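Local coordinates for protein transcriptional regulator URE2 (Saccharomyces cerevisiae, PDB 1G6W) that represses nitrogen catabolite genes by holding GATA-type transcriptional activators in the cytoplasm, shows glutathione peroxidase activity, and can convert to a prion, at residues S7-F12 / L55-A60. Numbering follows the deposited sequence.
Sequences SRITKF and LGEHRA
Arg8 reaches from the short N-terminal helix 7-12 to Glu57 in the loop that follows strand 46-50 of the thioredoxin-like, glutathione-binding domain of this GST-superfamily globular region. Guanidinium and carboxylate meet edge to edge in a salt bridge, their planes only 20° apart. Its shortest leg runs from Arg8 NH2 to Glu57 OE1, 2.7 Å, with the oxygen offering its syn lone pair and lying in the guanidinium plane; the bond is bent, with an N-H...O angle of 144°. Glu57 OE2 is held more loosely, by weak bonds from Arg8 NE at 3.3 Å and from the same NH2. The arginine chain leaves the helix with CG anti to the backbone N (chi1 178°) and bends at chi3, which swings its end over to the loop. Glu57 OE1 also accepts the backbone N-H of Asp52, so the buried carboxylate, next in sequence to the glutathione-binding His58, is tied to the loop's own start as well as to the helix; the adjoining guanidinium would be expected to stabilise the ionised form.

Next to the ion pair, Ile9 points at the loop and divides its branches between two residues. CG1 packs against the aliphatic part of Glu57, 3.6 Å from Glu57 CB, the two side chains crossing at about a right angle. Ile9 also touches Ile49 of strand 46-50 and Leu51 just beyond it, so the helix packs on strand and loop alike. Thr10 comes no nearer than 4.4 Å, from its OG1 to Ala60 CB, and that hydroxyl bonds instead to Glu62 and to the carbonyl of Tyr6. On the other branch of the isoleucine, Ile9 CG2 rests 3.7 Å from CB of Ala60, the N-cap residue of helix 61-64.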
ATOM      1  N   SER B   7     -20.093   6.809 -23.143  1.00 57.08           N
ATOM      2  CA  SER B   7     -19.933   6.367 -24.525  1.00 56.45           C
ATOM      3  C   SER B   7     -18.462   6.444 -24.950  1.00 55.18           C
ATOM      4  O   SER B   7     -17.962   5.569 -25.658  1.00 55.52           O
ATOM      5  CB  SER B   7     -20.798   7.241 -25.441  1.00 57.16           C
ATOM      6  OG  SER B   7     -20.699   6.844 -26.795  1.00 57.86           O
ATOM      7  N   ARG B   8     -17.772   7.490 -24.504  1.00 54.15           N
ATOM      8  CA  ARG B   8     -16.360   7.689 -24.827  1.00 52.53           C
ATOM      9  C   ARG B   8     -15.472   6.585 -24.244  1.00 50.34           C
ATOM     10  O   ARG B   8     -14.582   6.073 -24.915  1.00 49.85           O
ATOM     11  CB  ARG B   8     -15.894   9.052 -24.299  1.00 53.51           C
ATOM     12  CG  ARG B   8     -14.423   9.340 -24.550  1.00 54.54           C
ATOM     13  CD  ARG B   8     -13.966  10.652 -23.919  1.00 54.64           C
ATOM     14  NE  ARG B   8     -14.112  10.669 -22.463  1.00 53.98           N
ATOM     15  CZ  ARG B   8     -13.369  11.417 -21.652  1.00 53.66           C
ATOM     16  NH1 ARG B   8     -12.425  12.203 -22.148  1.00 52.80           N
ATOM     17  NH2 ARG B   8     -13.574  11.391 -20.343  1.00 53.48           N
ATOM     18  N   ILE B   9     -15.717   6.230 -22.988  1.00 48.69           N
ATOM     19  CA  ILE B   9     -14.937   5.201 -22.314  1.00 47.01           C
ATOM     20  C   ILE B   9     -15.153   3.835 -22.956  1.00 48.42           C
ATOM     21  O   ILE B   9     -14.209   3.055 -23.123  1.00 46.91           O
ATOM     22  CB  ILE B   9     -15.310   5.133 -20.813  1.00 45.66           C
ATOM     23  CG1 ILE B   9     -15.092   6.506 -20.168  1.00 42.23           C
ATOM     24  CG2 ILE B   9     -14.486   4.062 -20.107  1.00 44.45           C
ATOM     25  CD1 ILE B   9     -13.715   7.084 -20.415  1.00 39.84           C
ATOM     26  N   THR B  10     -16.399   3.549 -23.322  1.00 49.40           N
ATOM     27  CA  THR B  10     -16.732   2.281 -23.947  1.00 49.56           C
ATOM     28  C   THR B  10     -16.106   2.194 -25.334  1.00 50.03           C
ATOM     29  O   THR B  10     -15.756   1.111 -25.798  1.00 50.16           O
ATOM     30  CB  THR B  10     -18.253   2.100 -24.053  1.00 50.29           C
ATOM     31  OG1 THR B  10     -18.821   2.102 -22.737  1.00 51.22           O
ATOM     32  CG2 THR B  10     -18.589   0.783 -24.737  1.00 49.31           C
ATOM     33  N   LYS B  11     -15.963   3.340 -25.991  1.00 50.21           N
ATOM     34  CA  LYS B  11     -15.358   3.387 -27.320  1.00 50.08           C
ATOM     35  C   LYS B  11     -13.877   3.040 -27.211  1.00 48.76           C
ATOM     36  O   LYS B  11     -13.343   2.268 -28.009  1.00 48.02           O
ATOM     37  CB  LYS B  11     -15.506   4.791 -27.921  1.00 52.22           C
ATOM     38  CG  LYS B  11     -16.893   5.111 -28.475  1.00 55.41           C
ATOM     39  CD  LYS B  11     -17.210   6.616 -28.416  1.00 57.27           C
ATOM     40  CE  LYS B  11     -16.163   7.484 -29.115  1.00 58.02           C
ATOM     41  NZ  LYS B  11     -16.461   8.944 -28.966  1.00 56.60           N
ATOM     42  N   PHE B  12     -13.225   3.618 -26.208  1.00 47.84           N
ATOM     43  CA  PHE B  12     -11.802   3.407 -25.973  1.00 47.24           C
ATOM     44  C   PHE B  12     -11.412   1.936 -25.904  1.00 47.58           C
ATOM     45  O   PHE B  12     -10.509   1.495 -26.616  1.00 46.43           O
ATOM     46  CB  PHE B  12     -11.378   4.096 -24.672  1.00 46.61           C
ATOM     47  CG  PHE B  12      -9.923   3.923 -24.344  1.00 43.72           C
ATOM     48  CD1 PHE B  12      -8.960   4.697 -24.974  1.00 42.68           C
ATOM     49  CD2 PHE B  12      -9.515   2.961 -23.427  1.00 42.78           C
ATOM     50  CE1 PHE B  12      -7.611   4.518 -24.696  1.00 43.15           C
ATOM     51  CE2 PHE B  12      -8.170   2.773 -23.143  1.00 42.51           C
ATOM     52  CZ  PHE B  12      -7.216   3.553 -23.779  1.00 43.14           C
ATOM     53  N   LEU B  55     -20.374  12.323 -14.920  1.00 35.30           N
ATOM     54  CA  LEU B  55     -21.072  11.615 -15.979  1.00 35.39           C
ATOM     55  C   LEU B  55     -21.100  10.106 -15.726  1.00 36.00           C
ATOM     56  O   LEU B  55     -21.640   9.345 -16.530  1.00 36.05           O
ATOM     57  CB  LEU B  55     -20.397  11.917 -17.321  1.00 33.65           C
ATOM     58  CG  LEU B  55     -21.107  12.889 -18.270  1.00 33.51           C
ATOM     59  CD1 LEU B  55     -21.785  13.995 -17.483  1.00 32.72           C
ATOM     60  CD2 LEU B  55     -20.100  13.455 -19.263  1.00 30.79           C
ATOM     61  N   GLY B  56     -20.523   9.682 -14.605  1.00 35.01           N
ATOM     62  CA  GLY B  56     -20.499   8.267 -14.273  1.00 35.86           C
ATOM     63  C   GLY B  56     -19.679   7.393 -15.215  1.00 36.80           C
ATOM     64  O   GLY B  56     -20.041   6.237 -15.464  1.00 36.18           O
ATOM     65  N   GLU B  57     -18.572   7.924 -15.734  1.00 36.66           N
ATOM     66  CA  GLU B  57     -17.727   7.161 -16.651  1.00 36.63           C
ATOM     67  C   GLU B  57     -17.013   6.025 -15.931  1.00 36.56           C
ATOM     68  O   GLU B  57     -16.683   5.001 -16.530  1.00 35.40           O
ATOM     69  CB  GLU B  57     -16.691   8.069 -17.316  1.00 35.86           C
ATOM     70  CG  GLU B  57     -17.282   9.200 -18.138  1.00 34.18           C
ATOM     71  CD  GLU B  57     -16.234   9.931 -18.961  1.00 34.05           C
ATOM     72  OE1 GLU B  57     -15.210  10.365 -18.386  1.00 34.06           O
ATOM     73  OE2 GLU B  57     -16.435  10.072 -20.183  1.00 32.66           O
ATOM     74  N   HIS B  58     -16.770   6.218 -14.642  1.00 37.19           N
ATOM     75  CA  HIS B  58     -16.109   5.209 -13.828  1.00 38.98           C
ATOM     76  C   HIS B  58     -17.042   4.012 -13.640  1.00 39.95           C
ATOM     77  O   HIS B  58     -16.658   2.998 -13.057  1.00 40.30           O
ATOM     78  CB  HIS B  58     -15.760   5.806 -12.473  1.00 38.85           C
ATOM     79  CG  HIS B  58     -16.916   6.488 -11.814  1.00 39.20           C
ATOM     80  ND1 HIS B  58     -17.429   6.081 -10.603  1.00 40.26           N
ATOM     81  CD2 HIS B  58     -17.678   7.531 -12.217  1.00 38.03           C
ATOM     82  CE1 HIS B  58     -18.462   6.843 -10.288  1.00 40.55           C
ATOM     83  NE2 HIS B  58     -18.635   7.730 -11.252  1.00 40.21           N
ATOM     84  N   ARG B  59     -18.267   4.144 -14.139  1.00 40.72           N
ATOM     85  CA  ARG B  59     -19.264   3.087 -14.033  1.00 42.25           C
ATOM     86  C   ARG B  59     -19.337   2.288 -15.326  1.00 40.58           C
ATOM     87  O   ARG B  59     -20.096   1.329 -15.431  1.00 40.92           O
ATOM     88  CB  ARG B  59     -20.641   3.685 -13.723  1.00 46.77           C
ATOM     89  CG  ARG B  59     -20.701   4.508 -12.432  1.00 52.65           C
ATOM     90  CD  ARG B  59     -22.059   5.199 -12.259  1.00 58.28           C
ATOM     91  NE  ARG B  59     -23.154   4.250 -12.049  1.00 63.17           N
ATOM     92  CZ  ARG B  59     -24.436   4.595 -11.934  1.00 65.44           C
ATOM     93  NH1 ARG B  59     -24.791   5.874 -12.012  1.00 65.92           N
ATOM     94  NH2 ARG B  59     -25.363   3.662 -11.733  1.00 65.13           N
ATOM     95  N   ALA B  60     -18.544   2.689 -16.313  1.00 38.90           N
ATOM     96  CA  ALA B  60     -18.525   1.995 -17.595  1.00 38.13           C
ATOM     97  C   ALA B  60     -18.076   0.541 -17.413  1.00 37.51           C
ATOM     98  O   ALA B  60     -16.947   0.278 -17.005  1.00 37.30           O
ATOM     99  CB  ALA B  60     -17.594   2.714 -18.559  1.00 35.42           C
TER